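Long-range contacts in intracellular growth locus, subunit C (Francisella tularensis subsp. tularensis, PDB 2QWU), which is encoded in the Francisella pathogenicity island and is probably needed for intracellular growth and host-cell invasion, though its molecular activity is not established: residues C27-F37 with I52-V61; A69-S77 with I87-I95. The protein carries 2 engineered substitutions. All blocks are in the same frame, centred on the assembly; numbering follows the deposited sequence.

Contact 1 (C27-F37 with I52-V61); sequences CIGSHPNCRMF and IVAIDGGEDV. Engineered in segment 27-37: M36 (natural residue Leu).
R35, in the loop that leads into strand 37-43, bonds to the backbone of I55, just ahead of the type II beta turn D56-E59, and packs on G57. Its chain, bent at chi2 and chi3, curls the guanidinium back over its own loop, where NE and NH2 grip N33 O side-on, both in the carbonyl plane and 3.0 and 2.9 Å long. A weak bond from NH2 to H31 O adds to this clamp. The remaining arm crosses over: NH1 donates to I55 O at 2.8 Å. I55 O lies in the guanidinium plane, whereas NH1 stands well above the plane of the I55 carbonyl and off its lone pairs; G57 CA rests over one guanidinium face. I55 uses its other backbone group as well, its N donating to C27 O at 2.7 Å in a nearly straight bond (167°). Within the turn, E59 N bonds to D56 O, and E59 OE1 accepts from D56 N; D56 OD1 accepts from N126 ND2 and K128 N. Two waters also bridge the segments. One joins S30 OG to V61 N, and the other donates to H31 O and accepts from G58 N. At the inner end the polar links give way to packing: F37, its CG set between the backbone N and carbonyl carbon (chi1 58°), offers a ring face to A54, whose CB sits 3.4 Å from the ring centroid, 6° off the normal.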
ATOM      1  N   CYS A  27      -9.634  -5.845   1.247  1.00 20.11           N
ATOM      2  CA  CYS A  27      -9.197  -6.519   0.007  1.00 20.42           C
ATOM      3  C   CYS A  27      -9.946  -7.836  -0.276  1.00 21.79           C
ATOM      4  O   CYS A  27      -9.839  -8.379  -1.381  1.00 22.54           O
ATOM      5  CB  CYS A  27      -7.657  -6.769   0.051  1.00 21.28           C
ATOM      6  SG  CYS A  27      -7.070  -7.866   1.362  1.00 26.01           S
ATOM      7  N   ILE A  28     -10.661  -8.379   0.717  1.00 20.65           N
ATOM      8  CA  ILE A  28     -11.410  -9.581   0.480  1.00 22.53           C
ATOM      9  C   ILE A  28     -12.876  -9.390   0.807  1.00 23.70           C
ATOM     10  O   ILE A  28     -13.298  -8.382   1.387  1.00 23.04           O
ATOM     11  CB  ILE A  28     -10.845 -10.800   1.285  1.00 22.66           C
ATOM     12  CG1 ILE A  28     -11.004 -10.563   2.803  1.00 22.98           C
ATOM     13  CG2 ILE A  28      -9.414 -11.065   0.829  1.00 22.57           C
ATOM     14  CD1 ILE A  28     -10.639 -11.791   3.723  1.00 26.14           C
ATOM     15  N   GLY A  29     -13.691 -10.338   0.393  1.00 24.49           N
ATOM     16  CA  GLY A  29     -15.111 -10.202   0.699  1.00 24.88           C
ATOM     17  C   GLY A  29     -15.924  -9.441  -0.345  1.00 22.79           C
ATOM     18  O   GLY A  29     -15.377  -8.913  -1.330  1.00 23.04           O
ATOM     19  N   SER A  30     -17.229  -9.372  -0.096  1.00 23.77           N
ATOM     20  CA  SER A  30     -18.241  -8.737  -0.972  1.00 23.16           C
ATOM     21  C   SER A  30     -18.770  -7.492  -0.276  1.00 24.36           C
ATOM     22  O   SER A  30     -19.579  -7.627   0.635  1.00 25.06           O
ATOM     23  CB  SER A  30     -19.465  -9.662  -1.176  0.50 23.38           C
ATOM     24  OG  SER A  30     -19.107 -10.756  -1.993  0.50 26.18           O
ATOM     25  N   HIS A  31     -18.330  -6.314  -0.690  1.00 22.75           N
ATOM     26  CA  HIS A  31     -18.773  -5.069  -0.049  1.00 22.64           C
ATOM     27  C   HIS A  31     -18.535  -3.913  -1.000  1.00 21.26           C
ATOM     28  O   HIS A  31     -17.809  -4.058  -1.956  1.00 20.80           O
ATOM     29  CB  HIS A  31     -18.012  -4.862   1.265  1.00 22.69           C
ATOM     30  CG  HIS A  31     -16.537  -4.717   1.096  1.00 22.18           C
ATOM     31  ND1 HIS A  31     -15.927  -3.496   0.898  1.00 20.45           N
ATOM     32  CD2 HIS A  31     -15.550  -5.639   1.051  1.00 21.38           C
ATOM     33  CE1 HIS A  31     -14.634  -3.675   0.738  1.00 21.46           C
ATOM     34  NE2 HIS A  31     -14.381  -4.971   0.822  1.00 21.17           N
ATOM     35  N   PRO A  32     -19.147  -2.740  -0.742  1.00 19.67           N
ATOM     36  CA  PRO A  32     -18.989  -1.581  -1.613  1.00 19.58           C
ATOM     37  C   PRO A  32     -17.911  -0.587  -1.204  1.00 18.07           C
ATOM     38  O   PRO A  32     -17.846   0.492  -1.758  1.00 18.54           O
ATOM     39  CB  PRO A  32     -20.367  -0.935  -1.510  1.00 19.74           C
ATOM     40  CG  PRO A  32     -20.666  -1.095  -0.039  1.00 21.08           C
ATOM     41  CD  PRO A  32     -20.234  -2.514   0.238  1.00 21.24           C
ATOM     42  N   ASN A  33     -17.113  -0.928  -0.211  1.00 18.17           N
ATOM     43  CA  ASN A  33     -16.134   0.041   0.333  1.00 18.35           C
ATOM     44  C   ASN A  33     -14.808   0.002  -0.385  1.00 18.10           C
ATOM     45  O   ASN A  33     -14.538  -0.916  -1.189  1.00 17.92           O
ATOM     46  CB  ASN A  33     -15.942  -0.210   1.851  1.00 20.76           C
ATOM     47  CG  ASN A  33     -17.269  -0.390   2.574  1.00 23.53           C
ATOM     48  OD1 ASN A  33     -18.146   0.460   2.466  1.00 25.51           O
ATOM     49  ND2 ASN A  33     -17.430  -1.507   3.282  1.00 26.08           N
ATOM     50  N   CYS A  34     -13.993   1.014  -0.126  1.00 16.20           N
ATOM     51  CA  CYS A  34     -12.708   1.106  -0.807  1.00 16.15           C
ATOM     52  C   CYS A  34     -11.721   0.010  -0.391  1.00 16.77           C
ATOM     53  O   CYS A  34     -11.768  -0.563   0.713  1.00 14.23           O
ATOM     54  CB  CYS A  34     -12.100   2.476  -0.614  1.00 17.83           C
ATOM     55  SG  CYS A  34     -11.642   2.778   1.115  1.00 24.81           S
ATOM     56  N   ARG A  35     -10.877  -0.369  -1.349  1.00 15.41           N
ATOM     57  CA  ARG A  35      -9.863  -1.376  -1.053  1.00 14.65           C
ATOM     58  C   ARG A  35      -8.688  -1.167  -2.032  1.00 14.27           C
ATOM     59  O   ARG A  35      -8.867  -0.766  -3.193  1.00 14.32           O
ATOM     60  CB  ARG A  35     -10.413  -2.818  -1.136  1.00 14.96           C
ATOM     61  CG  ARG A  35     -10.553  -3.452  -2.608  1.00 14.74           C
ATOM     62  CD  ARG A  35     -11.547  -2.743  -3.448  1.00 15.55           C
ATOM     63  NE  ARG A  35     -12.894  -2.705  -2.886  1.00 16.65           N
ATOM     64  CZ  ARG A  35     -13.804  -3.697  -2.883  1.00 17.82           C
ATOM     65  NH1 ARG A  35     -13.568  -4.910  -3.412  1.00 16.04           N
ATOM     66  NH2 ARG A  35     -15.021  -3.472  -2.363  1.00 17.59           N
HETATM   67  N   MSE A  36      -7.484  -1.429  -1.533  1.00 14.40           N
HETATM   68  CA  MSE A  36      -6.263  -1.285  -2.329  1.00 14.43           C
HETATM   69  C   MSE A  36      -5.395  -2.493  -2.122  1.00 15.22           C
HETATM   70  O   MSE A  36      -5.283  -3.007  -1.031  1.00 15.02           O
HETATM   71  CB  MSE A  36      -5.485  -0.022  -1.897  1.00 13.87           C
HETATM   72  CG  MSE A  36      -6.096   1.265  -2.350  1.00 17.72           C
HETATM   73 SE   MSE A  36      -4.958   2.716  -1.795  1.00 19.58          SE
HETATM   74  CE  MSE A  36      -3.633   2.274  -2.741  1.00 26.23           C
ATOM     75  N   PHE A  37      -4.832  -3.021  -3.212  1.00 14.46           N
ATOM     76  CA  PHE A  37      -3.933  -4.110  -3.075  1.00 14.31           C
ATOM     77  C   PHE A  37      -2.967  -4.118  -4.266  1.00 14.36           C
ATOM     78  O   PHE A  37      -3.215  -3.460  -5.299  1.00 15.74           O
ATOM     79  CB  PHE A  37      -4.711  -5.425  -2.908  1.00 14.05           C
ATOM     80  CG  PHE A  37      -5.670  -5.750  -4.072  1.00 15.40           C
ATOM     81  CD1 PHE A  37      -5.193  -6.376  -5.219  1.00 15.16           C
ATOM     82  CD2 PHE A  37      -7.037  -5.450  -3.976  1.00 16.62           C
ATOM     83  CE1 PHE A  37      -6.088  -6.726  -6.296  1.00 16.28           C
ATOM     84  CE2 PHE A  37      -7.952  -5.798  -5.025  1.00 18.04           C
ATOM     85  CZ  PHE A  37      -7.441  -6.451  -6.199  1.00 15.81           C
ATOM     86  N   ILE A  52      -2.931 -13.969  -1.947  1.00 18.17           N
ATOM     87  CA  ILE A  52      -4.176 -13.482  -1.420  1.00 18.17           C
ATOM     88  C   ILE A  52      -5.154 -13.357  -2.552  1.00 18.12           C
ATOM     89  O   ILE A  52      -4.809 -12.762  -3.597  1.00 18.58           O
ATOM     90  CB  ILE A  52      -4.007 -12.080  -0.750  1.00 15.63           C
ATOM     91  CG1 ILE A  52      -3.046 -12.188   0.439  1.00 16.64           C
ATOM     92  CG2 ILE A  52      -5.393 -11.529  -0.393  1.00 17.42           C
ATOM     93  CD1 ILE A  52      -2.591 -10.795   0.963  1.00 17.65           C
ATOM     94  N   VAL A  53      -6.339 -13.939  -2.376  1.00 18.03           N
ATOM     95  CA  VAL A  53      -7.379 -13.824  -3.417  1.00 18.49           C
ATOM     96  C   VAL A  53      -8.115 -12.506  -3.164  1.00 17.89           C
ATOM     97  O   VAL A  53      -9.190 -12.477  -2.540  1.00 19.49           O
ATOM     98  CB  VAL A  53      -8.327 -15.040  -3.392  1.00 19.34           C
ATOM     99  CG1 VAL A  53      -9.309 -14.950  -4.532  1.00 20.08           C
ATOM    100  CG2 VAL A  53      -7.475 -16.328  -3.537  1.00 20.48           C
ATOM    101  N   ALA A  54      -7.497 -11.413  -3.618  1.00 18.44           N
ATOM    102  CA  ALA A  54      -8.033 -10.063  -3.391  1.00 16.68           C
ATOM    103  C   ALA A  54      -9.080  -9.749  -4.425  1.00 18.58           C
ATOM    104  O   ALA A  54      -8.998 -10.169  -5.629  1.00 17.67           O
ATOM    105  CB  ALA A  54      -6.915  -9.032  -3.424  1.00 16.45           C
ATOM    106  N   ILE A  55     -10.074  -9.005  -3.970  1.00 15.01           N
ATOM    107  CA  ILE A  55     -11.230  -8.700  -4.806  1.00 16.64           C
ATOM    108  C   ILE A  55     -11.256  -7.227  -5.241  1.00 18.12           C
ATOM    109  O   ILE A  55     -11.307  -6.321  -4.388  1.00 16.60           O
ATOM    110  CB  ILE A  55     -12.516  -9.024  -4.005  1.00 16.50           C
ATOM    111  CG1 ILE A  55     -12.494 -10.465  -3.459  1.00 19.16           C
ATOM    112  CG2 ILE A  55     -13.758  -8.701  -4.888  1.00 16.41           C
ATOM    113  CD1 ILE A  55     -12.516 -11.541  -4.575  1.00 21.38           C
ATOM    114  N   ASP A  56     -11.159  -6.982  -6.552  1.00 17.70           N
ATOM    115  CA  ASP A  56     -11.190  -5.626  -7.088  1.00 18.48           C
ATOM    116  C   ASP A  56     -12.636  -5.071  -6.912  1.00 16.03           C
ATOM    117  O   ASP A  56     -13.602  -5.815  -6.777  1.00 18.27           O
ATOM    118  CB  ASP A  56     -10.768  -5.635  -8.588  1.00 21.33           C
ATOM    119  CG  ASP A  56     -10.195  -4.290  -9.063  1.00 25.57           C
ATOM    120  OD1 ASP A  56      -9.864  -3.425  -8.222  1.00 23.24           O
ATOM    121  OD2 ASP A  56     -10.032  -4.086 -10.300  1.00 26.85           O
ATOM    122  N   GLY A  57     -12.762  -3.751  -6.903  1.00 15.86           N
ATOM    123  CA  GLY A  57     -14.092  -3.192  -6.695  1.00 17.32           C
ATOM    124  C   GLY A  57     -15.065  -3.686  -7.750  1.00 17.51           C
ATOM    125  O   GLY A  57     -14.733  -3.692  -8.960  1.00 18.51           O
ATOM    126  N   GLY A  58     -16.229  -4.093  -7.286  1.00 18.41           N
ATOM    127  CA  GLY A  58     -17.307  -4.544  -8.155  1.00 19.60           C
ATOM    128  C   GLY A  58     -17.163  -5.951  -8.661  1.00 23.02           C
ATOM    129  O   GLY A  58     -18.080  -6.481  -9.319  1.00 22.08           O
ATOM    130  N   GLU A  59     -16.023  -6.575  -8.369  1.00 22.29           N
ATOM    131  CA  GLU A  59     -15.757  -7.908  -8.877  1.00 25.54           C
ATOM    132  C   GLU A  59     -16.690  -8.953  -8.238  1.00 26.02           C
ATOM    133  O   GLU A  59     -17.018  -8.909  -7.051  1.00 24.26           O
ATOM    134  CB  GLU A  59     -14.275  -8.244  -8.629  1.00 26.05           C
ATOM    135  CG  GLU A  59     -13.787  -9.520  -9.312  1.00 33.56           C
ATOM    136  CD  GLU A  59     -12.396  -9.932  -8.826  1.00 35.36           C
ATOM    137  OE1 GLU A  59     -11.578  -9.037  -8.516  1.00 33.99           O
ATOM    138  OE2 GLU A  59     -12.117 -11.154  -8.762  1.00 38.16           O
ATOM    139  N   ASP A  60     -17.087  -9.927  -9.049  1.00 27.29           N
ATOM    140  CA  ASP A  60     -17.978 -11.003  -8.634  1.00 29.55           C
ATOM    141  C   ASP A  60     -17.140 -12.024  -7.841  1.00 30.32           C
ATOM    142  O   ASP A  60     -16.318 -12.731  -8.430  1.00 30.22           O
ATOM    143  CB  ASP A  60     -18.541 -11.618  -9.931  1.00 32.23           C
ATOM    144  CG  ASP A  60     -19.506 -12.727  -9.691  1.00 32.18           C
ATOM    145  OD1 ASP A  60     -19.671 -13.188  -8.540  1.00 32.93           O
ATOM    146  OD2 ASP A  60     -20.105 -13.136 -10.716  1.00 37.06           O
ATOM    147  N   VAL A  61     -17.345 -12.134  -6.523  1.00 28.40           N
ATOM    148  CA  VAL A  61     -16.498 -13.006  -5.712  1.00 28.31           C
ATOM    149  C   VAL A  61     -16.587 -14.498  -5.989  1.00 28.75           C
ATOM    150  O   VAL A  61     -15.666 -15.224  -5.662  1.00 28.17           O
ATOM    151  CB  VAL A  61     -16.710 -12.766  -4.181  1.00 28.80           C
ATOM    152  CG1 VAL A  61     -16.499 -11.270  -3.870  1.00 30.30           C
ATOM    153  CG2 VAL A  61     -18.134 -13.192  -3.748  1.00 29.95           C
TER
HETATM  154  O   HOH W   1     -19.321 -10.630  -4.982  1.00 35.31           O
HETATM  155  O   HOH W   2     -17.478  -4.507  -4.793  1.00 19.17           O

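Contact 2 (A69-S77 with I87-I95); sequences AAASVIRMS and ISITLGVLI. Engineered in segment 69-77: M76 (natural residue Leu).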
ATOM      1  N   ALA A  69      -3.121 -10.991  -5.260  1.00 19.52           N
ATOM      2  CA  ALA A  69      -2.321  -9.989  -4.562  1.00 18.72           C
ATOM      3  C   ALA A  69      -1.254 -10.577  -3.643  1.00 16.66           C
ATOM      4  O   ALA A  69      -1.476 -11.634  -3.072  1.00 17.74           O
ATOM      5  CB  ALA A  69      -3.256  -9.115  -3.695  1.00 19.79           C
ATOM      6  N   ALA A  70      -0.109  -9.898  -3.580  1.00 15.78           N
ATOM      7  CA  ALA A  70       0.960 -10.255  -2.649  1.00 15.58           C
ATOM      8  C   ALA A  70       0.725  -9.463  -1.324  1.00 15.68           C
ATOM      9  O   ALA A  70       1.205  -9.868  -0.253  1.00 16.12           O
ATOM     10  CB  ALA A  70       2.334  -9.876  -3.258  1.00 16.45           C
ATOM     11  N   ALA A  71       0.014  -8.335  -1.407  1.00 14.37           N
ATOM     12  CA  ALA A  71      -0.222  -7.519  -0.201  1.00 15.92           C
ATOM     13  C   ALA A  71      -1.383  -6.599  -0.407  1.00 16.87           C
ATOM     14  O   ALA A  71      -1.694  -6.242  -1.549  1.00 16.55           O
ATOM     15  CB  ALA A  71       1.001  -6.650   0.115  1.00 15.39           C
ATOM     16  N   SER A  72      -2.049  -6.225   0.691  1.00 13.80           N
ATOM     17  CA  SER A  72      -3.084  -5.220   0.614  1.00 15.54           C
ATOM     18  C   SER A  72      -2.382  -3.946   1.126  1.00 17.18           C
ATOM     19  O   SER A  72      -1.336  -4.022   1.823  1.00 16.74           O
ATOM     20  CB  SER A  72      -4.242  -5.530   1.564  1.00 17.50           C
ATOM     21  OG  SER A  72      -3.732  -5.563   2.904  1.00 18.99           O
ATOM     22  N   VAL A  73      -2.892  -2.794   0.701  1.00 14.67           N
ATOM     23  CA  VAL A  73      -2.395  -1.520   1.261  1.00 16.13           C
ATOM     24  C   VAL A  73      -3.565  -1.035   2.122  1.00 17.51           C
ATOM     25  O   VAL A  73      -4.640  -0.723   1.591  1.00 17.15           O
ATOM     26  CB  VAL A  73      -2.075  -0.482   0.185  1.00 18.75           C
ATOM     27  CG1 VAL A  73      -1.604   0.787   0.855  1.00 20.89           C
ATOM     28  CG2 VAL A  73      -0.981  -1.020  -0.724  1.00 17.71           C
ATOM     29  N   ILE A  74      -3.361  -1.029   3.437  1.00 16.02           N
ATOM     30  CA  ILE A  74      -4.403  -0.669   4.420  1.00 18.03           C
ATOM     31  C   ILE A  74      -4.403   0.816   4.768  1.00 19.95           C
ATOM     32  O   ILE A  74      -5.473   1.403   4.991  1.00 18.84           O
ATOM     33  CB  ILE A  74      -4.210  -1.515   5.722  1.00 20.06           C
ATOM     34  CG1 ILE A  74      -4.433  -2.999   5.400  1.00 21.37           C
ATOM     35  CG2 ILE A  74      -5.165  -1.133   6.790  1.00 20.09           C
ATOM     36  CD1 ILE A  74      -3.760  -3.930   6.444  1.00 22.12           C
ATOM     37  N   ARG A  75      -3.208   1.406   4.829  1.00 18.47           N
ATOM     38  CA  ARG A  75      -3.101   2.829   5.106  1.00 21.55           C
ATOM     39  C   ARG A  75      -1.879   3.363   4.457  1.00 19.65           C
ATOM     40  O   ARG A  75      -0.861   2.652   4.297  1.00 18.52           O
ATOM     41  CB  ARG A  75      -2.969   3.102   6.598  1.00 22.28           C
ATOM     42  CG  ARG A  75      -3.888   2.311   7.405  1.00 30.23           C
ATOM     43  CD  ARG A  75      -3.551   2.440   8.894  1.00 34.41           C
ATOM     44  NE  ARG A  75      -3.687   3.802   9.394  1.00 36.02           N
ATOM     45  CZ  ARG A  75      -4.544   4.164  10.362  1.00 37.77           C
ATOM     46  NH1 ARG A  75      -5.367   3.281  10.935  1.00 36.87           N
ATOM     47  NH2 ARG A  75      -4.537   5.413  10.793  1.00 36.59           N
HETATM   48  N   MSE A  76      -1.988   4.616   4.048  1.00 18.41           N
HETATM   49  CA  MSE A  76      -0.832   5.254   3.491  1.00 20.34           C
HETATM   50  C   MSE A  76      -0.944   6.728   3.754  1.00 20.30           C
HETATM   51  O   MSE A  76      -2.037   7.278   3.681  1.00 20.31           O
HETATM   52  CB  MSE A  76      -0.712   5.034   1.990  1.00 21.20           C
HETATM   53  CG  MSE A  76       0.636   5.424   1.516  1.00 24.48           C
HETATM   54 SE   MSE A  76       0.866   4.857  -0.211  1.00 21.38          SE
HETATM   55  CE  MSE A  76       2.561   5.444  -0.410  1.00 26.16           C
ATOM     56  N   SER A  77       0.186   7.355   4.072  1.00 18.11           N
ATOM     57  CA  SER A  77       0.224   8.799   4.316  1.00 19.33           C
ATOM     58  C   SER A  77       1.430   9.366   3.582  1.00 18.00           C
ATOM     59  O   SER A  77       2.554   8.862   3.669  1.00 17.46           O
ATOM     60  CB  SER A  77       0.277   9.066   5.830  1.00 23.72           C
ATOM     61  OG  SER A  77       0.451  10.459   6.097  1.00 28.78           O
ATOM     62  N   ILE A  87       6.802   9.525   4.101  1.00 17.06           N
ATOM     63  CA  ILE A  87       5.753   8.548   3.860  1.00 18.09           C
ATOM     64  C   ILE A  87       5.684   7.470   4.906  1.00 17.34           C
ATOM     65  O   ILE A  87       6.715   6.991   5.403  1.00 18.69           O
ATOM     66  CB  ILE A  87       6.040   7.869   2.442  1.00 16.85           C
ATOM     67  CG1 ILE A  87       5.902   8.935   1.349  1.00 19.32           C
ATOM     68  CG2 ILE A  87       5.110   6.714   2.165  1.00 15.50           C
ATOM     69  CD1 ILE A  87       6.333   8.379  -0.029  1.00 18.57           C
ATOM     70  N   SER A  88       4.461   7.072   5.237  1.00 17.68           N
ATOM     71  CA  SER A  88       4.259   5.920   6.122  1.00 17.24           C
ATOM     72  C   SER A  88       3.278   5.028   5.366  1.00 17.01           C
ATOM     73  O   SER A  88       2.471   5.507   4.581  1.00 17.95           O
ATOM     74  CB  SER A  88       3.718   6.326   7.520  1.00 20.80           C
ATOM     75  OG  SER A  88       2.479   6.977   7.414  1.00 29.33           O
ATOM     76  N   ILE A  89       3.392   3.721   5.559  1.00 16.02           N
ATOM     77  CA  ILE A  89       2.502   2.786   4.879  1.00 16.44           C
ATOM     78  C   ILE A  89       2.225   1.593   5.755  1.00 16.27           C
ATOM     79  O   ILE A  89       3.059   1.176   6.555  1.00 18.72           O
ATOM     80  CB  ILE A  89       3.129   2.356   3.480  1.00 18.25           C
ATOM     81  CG1 ILE A  89       2.092   1.577   2.653  1.00 18.63           C
ATOM     82  CG2 ILE A  89       4.382   1.433   3.682  1.00 17.19           C
ATOM     83  CD1 ILE A  89       2.617   1.368   1.214  1.00 20.70           C
ATOM     84  N   THR A  90       1.035   1.036   5.611  1.00 14.50           N
ATOM     85  CA  THR A  90       0.631  -0.160   6.356  1.00 14.98           C
ATOM     86  C   THR A  90       0.150  -1.185   5.334  1.00 15.46           C
ATOM     87  O   THR A  90      -0.724  -0.879   4.524  1.00 15.26           O
ATOM     88  CB  THR A  90      -0.507   0.158   7.348  1.00 18.46           C
ATOM     89  OG1 THR A  90      -0.008   1.109   8.317  1.00 19.42           O
ATOM     90  CG2 THR A  90      -0.872  -1.090   8.129  1.00 18.57           C
ATOM     91  N   LEU A  91       0.810  -2.357   5.336  1.00 15.88           N
ATOM     92  CA  LEU A  91       0.503  -3.415   4.376  1.00 15.86           C
ATOM     93  C   LEU A  91      -0.002  -4.665   5.080  1.00 17.45           C
ATOM     94  O   LEU A  91       0.427  -4.953   6.180  1.00 19.00           O
ATOM     95  CB  LEU A  91       1.801  -3.769   3.592  1.00 14.96           C
ATOM     96  CG  LEU A  91       2.481  -2.619   2.841  1.00 18.42           C
ATOM     97  CD1 LEU A  91       3.944  -2.880   2.653  1.00 24.29           C
ATOM     98  CD2 LEU A  91       1.811  -2.494   1.516  1.00 24.56           C
ATOM     99  N   GLY A  92      -0.911  -5.399   4.439  1.00 14.95           N
ATOM    100  CA  GLY A  92      -1.405  -6.642   4.998  1.00 15.96           C
ATOM    101  C   GLY A  92      -0.829  -7.770   4.135  1.00 17.86           C
ATOM    102  O   GLY A  92      -0.949  -7.706   2.922  1.00 15.70           O
ATOM    103  N   VAL A  93      -0.163  -8.761   4.749  1.00 16.44           N
ATOM    104  CA  VAL A  93       0.378  -9.872   3.986  1.00 16.83           C
ATOM    105  C   VAL A  93      -0.040 -11.187   4.624  1.00 18.09           C
ATOM    106  O   VAL A  93      -0.376 -11.248   5.808  1.00 17.11           O
ATOM    107  CB  VAL A  93       1.927  -9.803   3.869  1.00 16.01           C
ATOM    108  CG1 VAL A  93       2.329  -8.481   3.183  1.00 15.80           C
ATOM    109  CG2 VAL A  93       2.573  -9.864   5.294  1.00 16.71           C
ATOM    110  N   LEU A  94      -0.058 -12.247   3.828  1.00 17.00           N
ATOM    111  CA  LEU A  94      -0.418 -13.571   4.394  1.00 17.61           C
ATOM    112  C   LEU A  94       0.890 -14.395   4.424  1.00 18.26           C
ATOM    113  O   LEU A  94       1.436 -14.768   3.378  1.00 18.61           O
ATOM    114  CB  LEU A  94      -1.490 -14.233   3.525  1.00 18.36           C
ATOM    115  CG  LEU A  94      -2.041 -15.544   4.062  1.00 25.70           C
ATOM    116  CD1 LEU A  94      -2.764 -15.387   5.405  1.00 25.11           C
ATOM    117  CD2 LEU A  94      -3.020 -16.008   2.914  1.00 26.22           C
ATOM    118  N   ILE A  95       1.432 -14.624   5.625  1.00 17.81           N
ATOM    119  CA  ILE A  95       2.726 -15.323   5.757  1.00 18.55           C
ATOM    120  C   ILE A  95       2.774 -16.207   6.987  1.00 19.27           C
ATOM    121  O   ILE A  95       1.975 -16.049   7.922  1.00 17.32           O
ATOM    122  CB  ILE A  95       3.898 -14.296   5.904  1.00 19.63           C
ATOM    123  CG1 ILE A  95       3.631 -13.358   7.106  1.00 17.66           C
ATOM    124  CG2 ILE A  95       4.026 -13.456   4.607  1.00 19.37           C
ATOM    125  CD1 ILE A  95       4.746 -12.340   7.398  1.00 19.78           C
TER
HETATM  126  O   HOH W   3       0.781 -12.131   1.185  1.00 17.31           O
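M76 holds CG anti to its backbone N (chi1 -167°) and stays extended beyond it, which carries SE to 4.2 Å from I89 CD1 and CE to 3.8 Å from I87 CG2; this selenomethionine is an engineered residue. In L91, chi1 near -57° sets CG beside the backbone N, and CD2 comes alongside V73 CG2 at 3.9 Å. These residues share one face of an antiparallel beta hairpin, with V73 CG1 crossing I89 CG1 at about a right angle. The strands pair through two-way bonds at S72-G92 and S77-S88. Between them a classic beta bulge sets I74 and R75 opposite T90: I74 N donates to T90 O at 2.9 Å. The bond from R75 N to T90 O is weak, at 3.4 Å, and T90 N answers to R75 O. On the face bearing S72, R75 and T90, the aliphatic part of R75 runs beside T90, CD lying 3.8 Å from OG1. I74 CD1 lies over the backbone of G92, which has no side chain to obstruct it, and S72 OG, 3.2 Å from G92 N, bonds to Y175 OH. Beyond the paired region a water bridges A70 O and L94 N. Strand 173-184 flanks strand 86-96, with I177 against T90 and Y175 against I74, while strand 37-43 borders strand 71-79 and brings L41 against A71 and L91.

In the fold
Contact 1 closes before contact 2 opens, and their centres lie about 15 Å apart, yet the segments meet directly. Both segments of contact 1 run up to 69-77: the backbone O of M36, an engineered selenomethionine, and V73 N are 3.0 Å apart, as are I52 O and A69 N, each a probable hydrogen bond. Packing adds to these bonds, with A54 CB 3.7 Å from A69 CB and F37 CB 3.4 Å from A71 O. The loops of contact 1 thus abut segment 69-77 of the hairpin, whose own contact is buried about 4 Å from the chain centre, whereas contact 1 lies about 15 Å out and is partly buried. Strand 37-43, which F37 begins, joins the two regions.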